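Local atomic coordinates of effector protein HopAB2 (Pseudomonas syringae pv. tomato, PDB entry 3TL8), a protein that suppresses immunity and programmed cell death in susceptible plants as a bacterial virulence effector, and in resistant tomato is recognised by the Pto kinase, triggering a hypersensitive response. Residues B[33-36]-B[37-41]; B[26-29]-B[30-33]. One frame throughout, in Å; residues are numbered along the deposited sequence.

Contact 1. Residues B[33-36]-B[37-41]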
loop_
_atom_site.group_PDB
_atom_site.type_symbol
_atom_site.label_atom_id
_atom_site.label_comp_id
_atom_site.label_asym_id
_atom_site.label_seq_id
_atom_site.Cartn_x
_atom_site.Cartn_y
_atom_site.Cartn_z
ATOM N N ARG B 33 0.171 -19.754 2.128
ATOM C CA ARG B 33 -1.120 -19.310 2.613
ATOM C C ARG B 33 -1.703 -20.363 3.551
ATOM O O ARG B 33 -2.321 -20.043 4.561
ATOM C CB ARG B 33 -2.029 -19.110 1.405
ATOM C CG ARG B 33 -3.466 -18.815 1.702
ATOM C CD ARG B 33 -4.328 -19.176 0.481
ATOM N NE ARG B 33 -3.968 -18.451 -0.750
ATOM C CZ ARG B 33 -3.802 -19.034 -1.937
ATOM N NH1 ARG B 33 -3.951 -20.349 -2.055
ATOM N NH2 ARG B 33 -3.492 -18.314 -3.012
ATOM N N ASN B 34 -1.502 -21.625 3.202
ATOM C CA ASN B 34 -1.998 -22.713 4.020
ATOM C C ASN B 34 -1.308 -22.727 5.380
ATOM O O ASN B 34 -1.946 -22.918 6.409
ATOM C CB ASN B 34 -1.823 -24.053 3.297
ATOM C CG ASN B 34 -2.818 -24.235 2.169
ATOM O OD1 ASN B 34 -3.899 -23.646 2.186
ATOM N ND2 ASN B 34 -2.463 -25.053 1.185
ATOM N N ARG B 35 -0.000 -22.496 5.368
ATOM C CA ARG B 35 0.801 -22.535 6.580
ATOM C C ARG B 35 0.380 -21.442 7.541
ATOM O O ARG B 35 0.267 -21.672 8.744
ATOM C CB ARG B 35 2.286 -22.415 6.240
ATOM C CG ARG B 35 3.221 -22.669 7.404
ATOM C CD ARG B 35 4.652 -22.855 6.919
ATOM N NE ARG B 35 5.102 -21.727 6.104
ATOM C CZ ARG B 35 5.265 -21.765 4.783
ATOM N NH1 ARG B 35 5.034 -22.886 4.109
ATOM N NH2 ARG B 35 5.668 -20.681 4.133
ATOM N N GLY B 36 0.126 -20.256 7.002
ATOM C CA GLY B 36 -0.316 -19.124 7.799
ATOM C C GLY B 36 -1.672 -19.384 8.412
ATOM O O GLY B 36 -1.910 -19.042 9.566
ATOM N N ASN B 37 -2.569 -19.982 7.634
ATOM C CA ASN B 37 -3.881 -20.370 8.145
ATOM C C ASN B 37 -3.763 -21.453 9.220
ATOM O O ASN B 37 -4.561 -21.506 10.167
ATOM C CB ASN B 37 -4.799 -20.856 7.015
ATOM C CG ASN B 37 -5.183 -19.743 6.052
ATOM O OD1 ASN B 37 -5.174 -18.564 6.409
ATOM N ND2 ASN B 37 -5.516 -20.116 4.821
ATOM N N ASP B 38 -2.765 -22.318 9.064
ATOM C CA ASP B 38 -2.551 -23.387 10.024
ATOM C C ASP B 38 -1.867 -22.883 11.310
ATOM O O ASP B 38 -2.332 -23.162 12.399
ATOM C CB ASP B 38 -1.801 -24.563 9.380
ATOM C CG ASP B 38 -2.632 -25.265 8.300
ATOM O OD1 ASP B 38 -3.872 -25.106 8.317
ATOM O OD2 ASP B 38 -2.053 -25.972 7.437
ATOM N N GLU B 39 -0.783 -22.126 11.178
ATOM C CA GLU B 39 -0.146 -21.520 12.337
ATOM C C GLU B 39 -1.131 -20.646 13.103
ATOM O O GLU B 39 -1.030 -20.506 14.326
ATOM C CB GLU B 39 1.061 -20.680 11.920
ATOM C CG GLU B 39 2.327 -21.476 11.653
ATOM C CD GLU B 39 3.497 -20.584 11.262
ATOM O OE1 GLU B 39 3.284 -19.363 11.086
ATOM O OE2 GLU B 39 4.630 -21.102 11.132
ATOM N N ALA B 40 -2.081 -20.060 12.386
ATOM C CA ALA B 40 -3.071 -19.195 13.005
ATOM C C ALA B 40 -4.103 -20.005 13.769
ATOM O O ALA B 40 -4.484 -19.631 14.872
ATOM C CB ALA B 40 -3.744 -18.324 11.968
ATOM N N ASP B 41 -4.564 -21.104 13.182
ATOM C CA ASP B 41 -5.536 -21.963 13.851
ATOM C C ASP B 41 -4.918 -22.652 15.082
ATOM O O ASP B 41 -5.556 -22.749 16.134
ATOM C CB ASP B 41 -6.132 -22.999 12.885
ATOM C CG ASP B 41 -7.334 -23.742 13.482
ATOM O OD1 ASP B 41 -7.247 -24.223 14.635
ATOM O OD2 ASP B 41 -8.378 -23.839 12.799
HETATM O O HOH W 1 -5.649 -22.609 3.834
#
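The carbonyls of Arg-33, Asn-34, Arg-35 and Gly-36 accept from the amides of Asn-37, Asp-38, Glu-39 and Ala-40, so that 33-36 and 37-41 are successive turns of one alpha helix. The bond from Glu-39 N to Arg-35 O is short and straight, 2.7 Å with an N-H...O angle of 179°. On the outer surface a water clips two asparagines together across one turn: it donates to Asn-34 OD1 at 2.6 Å and accepts from Asn-37 ND2 at 2.7 Å. Asn-37 reaches it because its CG lies anti to the carbonyl carbon (chi1 -68°), which swings the amide back along the helix. There it runs alongside Arg-33, its ND2 4.0 Å from Arg-33 CG and its plane turned 30° from the guanidinium. The polar end of Arg-33 leads away, and its NH2 is hydrogen-bonded to a modified side chain of the other protein's chain.

This is the long first helix, 29-49, of an all-helical domain assigned to the BAK1-binding family, and its faces differ. Gly-36 and Ala-40 are buried; Ala-40 CB comes to 3.1 Å from Gly-36 O. Exposed polar residues occupy other sides. Asp-38 folds back over the preceding turn, leaving OD2 3.2 Å from Asn-34 O; both are acceptors, so the approach is contact without a bond. Glu-39 lays its CB against Arg-35 O, then extends outward beyond CG. Although opposite in charge, Arg-35 NE and Glu-39 OE2 stay 5.1 Å apart, which probably leaves a modest attraction through space and no salt bridge. Farther along the helix, Asp-41 OD1 forms a salt bridge with Arg-45 NH1.

Contact 2. Residues B[26-29]-B[30-33]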
loop_
_atom_site.group_PDB
_atom_site.type_symbol
_atom_site.label_atom_id
_atom_site.label_comp_id
_atom_site.label_asym_id
_atom_site.label_seq_id
_atom_site.Cartn_x
_atom_site.Cartn_y
_atom_site.Cartn_z
ATOM N N ARG B 26 10.622 -22.271 -7.722
ATOM C CA ARG B 26 9.267 -21.735 -7.732
ATOM C C ARG B 26 8.673 -21.726 -6.313
ATOM O O ARG B 26 8.664 -22.757 -5.635
ATOM C CB ARG B 26 8.408 -22.589 -8.668
ATOM C CG ARG B 26 6.927 -22.301 -8.626
ATOM C CD ARG B 26 6.611 -21.019 -9.351
ATOM N NE ARG B 26 5.174 -20.824 -9.511
ATOM C CZ ARG B 26 4.638 -19.777 -10.129
ATOM N NH1 ARG B 26 5.427 -18.841 -10.635
ATOM N NH2 ARG B 26 3.321 -19.665 -10.241
ATOM N N VAL B 27 8.194 -20.565 -5.862
ATOM C CA VAL B 27 7.554 -20.461 -4.553
ATOM C C VAL B 27 6.078 -20.785 -4.681
ATOM O O VAL B 27 5.433 -20.378 -5.648
ATOM C CB VAL B 27 7.687 -19.057 -3.936
ATOM C CG1 VAL B 27 9.132 -18.598 -3.967
ATOM C CG2 VAL B 27 6.790 -18.066 -4.663
ATOM N N ASP B 28 5.545 -21.525 -3.711
ATOM C CA ASP B 28 4.142 -21.909 -3.755
ATOM C C ASP B 28 3.297 -20.994 -2.887
ATOM O O ASP B 28 3.369 -21.035 -1.663
ATOM C CB ASP B 28 3.954 -23.365 -3.337
ATOM C CG ASP B 28 2.612 -23.927 -3.785
ATOM O OD1 ASP B 28 1.684 -23.126 -4.037
ATOM O OD2 ASP B 28 2.487 -25.165 -3.890
ATOM N N ARG B 29 2.492 -20.167 -3.537
ATOM C CA ARG B 29 1.659 -19.197 -2.848
ATOM C C ARG B 29 0.600 -19.898 -2.001
ATOM O O ARG B 29 0.301 -19.456 -0.892
ATOM C CB ARG B 29 1.014 -18.264 -3.870
ATOM C CG ARG B 29 0.044 -17.259 -3.315
ATOM C CD ARG B 29 -0.674 -16.563 -4.451
ATOM N NE ARG B 29 0.267 -15.874 -5.329
ATOM C CZ ARG B 29 0.691 -14.635 -5.123
ATOM N NH1 ARG B 29 0.247 -13.964 -4.074
ATOM N NH2 ARG B 29 1.557 -14.071 -5.954
ATOM N N ALA B 30 0.043 -20.997 -2.506
ATOM C CA ALA B 30 -0.963 -21.745 -1.746
ATOM C C ALA B 30 -0.384 -22.343 -0.461
ATOM O O ALA B 30 -0.964 -22.209 0.618
ATOM C CB ALA B 30 -1.592 -22.828 -2.595
ATOM N N ALA B 31 0.767 -22.993 -0.575
ATOM C CA ALA B 31 1.416 -23.560 0.602
ATOM C C ALA B 31 1.643 -22.488 1.649
ATOM O O ALA B 31 1.338 -22.691 2.824
ATOM C CB ALA B 31 2.734 -24.227 0.227
ATOM N N MET B 32 2.170 -21.344 1.220
ATOM C CA MET B 32 2.501 -20.264 2.142
ATOM C C MET B 32 1.253 -19.835 2.886
ATOM O O MET B 32 1.278 -19.574 4.091
ATOM C CB MET B 32 3.069 -19.064 1.386
ATOM C CG MET B 32 4.528 -19.193 0.999
ATOM S SD MET B 32 5.133 -17.748 0.098
ATOM C CE MET B 32 5.369 -16.560 1.424
ATOM N N ARG B 33 0.171 -19.754 2.128
ATOM C CA ARG B 33 -1.120 -19.310 2.613
ATOM C C ARG B 33 -1.703 -20.363 3.551
ATOM O O ARG B 33 -2.321 -20.043 4.561
ATOM C CB ARG B 33 -2.029 -19.110 1.405
ATOM C CG ARG B 33 -3.466 -18.815 1.702
ATOM C CD ARG B 33 -4.328 -19.176 0.481
ATOM N NE ARG B 33 -3.968 -18.451 -0.750
ATOM C CZ ARG B 33 -3.802 -19.034 -1.937
ATOM N NH1 ARG B 33 -3.951 -20.349 -2.055
ATOM N NH2 ARG B 33 -3.492 -18.314 -3.012
#
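Asp-28 reaches over the first turn of the helix to Ala-30, occupying the N-cap position. Its CG points anti to the backbone N (chi1 -162°), and from there OD1 takes a weak capping bond from Ala-30 N at 3.1 Å. Asp-28 CB packs against the methyl of Ala-31, 3.9 Å between the two CB atoms. Asp-28 also gives its carbonyl to Met-32 N, and Met-32 CG leans against that oxygen at 3.4 Å before the chain bends at chi3; Met-32 also packs on a polar side chain of the other protein.

Arg-29 and Arg-33 sit one turn apart and run alike as far as the bend at chi3, near -60°, then part at chi4; both set CG anti to the backbone N. Arg-33 NH2 rests 3.6 Å from Arg-29 CD, against the aliphatic part of that chain, while the guanidinium planes differ by 27°. Arg-29 NH1 and Arg-33 NH2 each hydrogen-bond to a modified side chain of the other protein's chain. Over one face of the Arg-33 guanidinium, above its centre, the Arg-29 carbonyl oxygen stands 4.2 Å from the plane.

Along the chain contact 2 comes first, carrying the loop before helix 29-49 into its opening turn, and contact 1 follows on the next two turns. Their centres are about 12 Å apart and they share Arg-33, the last residue of one and the first of the other. Both lie on the same side of the chain's centre, but contact 2 is about 19 Å from it and contact 1 about 10 Å. The helix thus runs from an outlying start, where several side chains meet another protein, in toward the body formed with the other three helices. Both contacts fall in the region mapped to host recognition, consistent with this end serving as a binding surface.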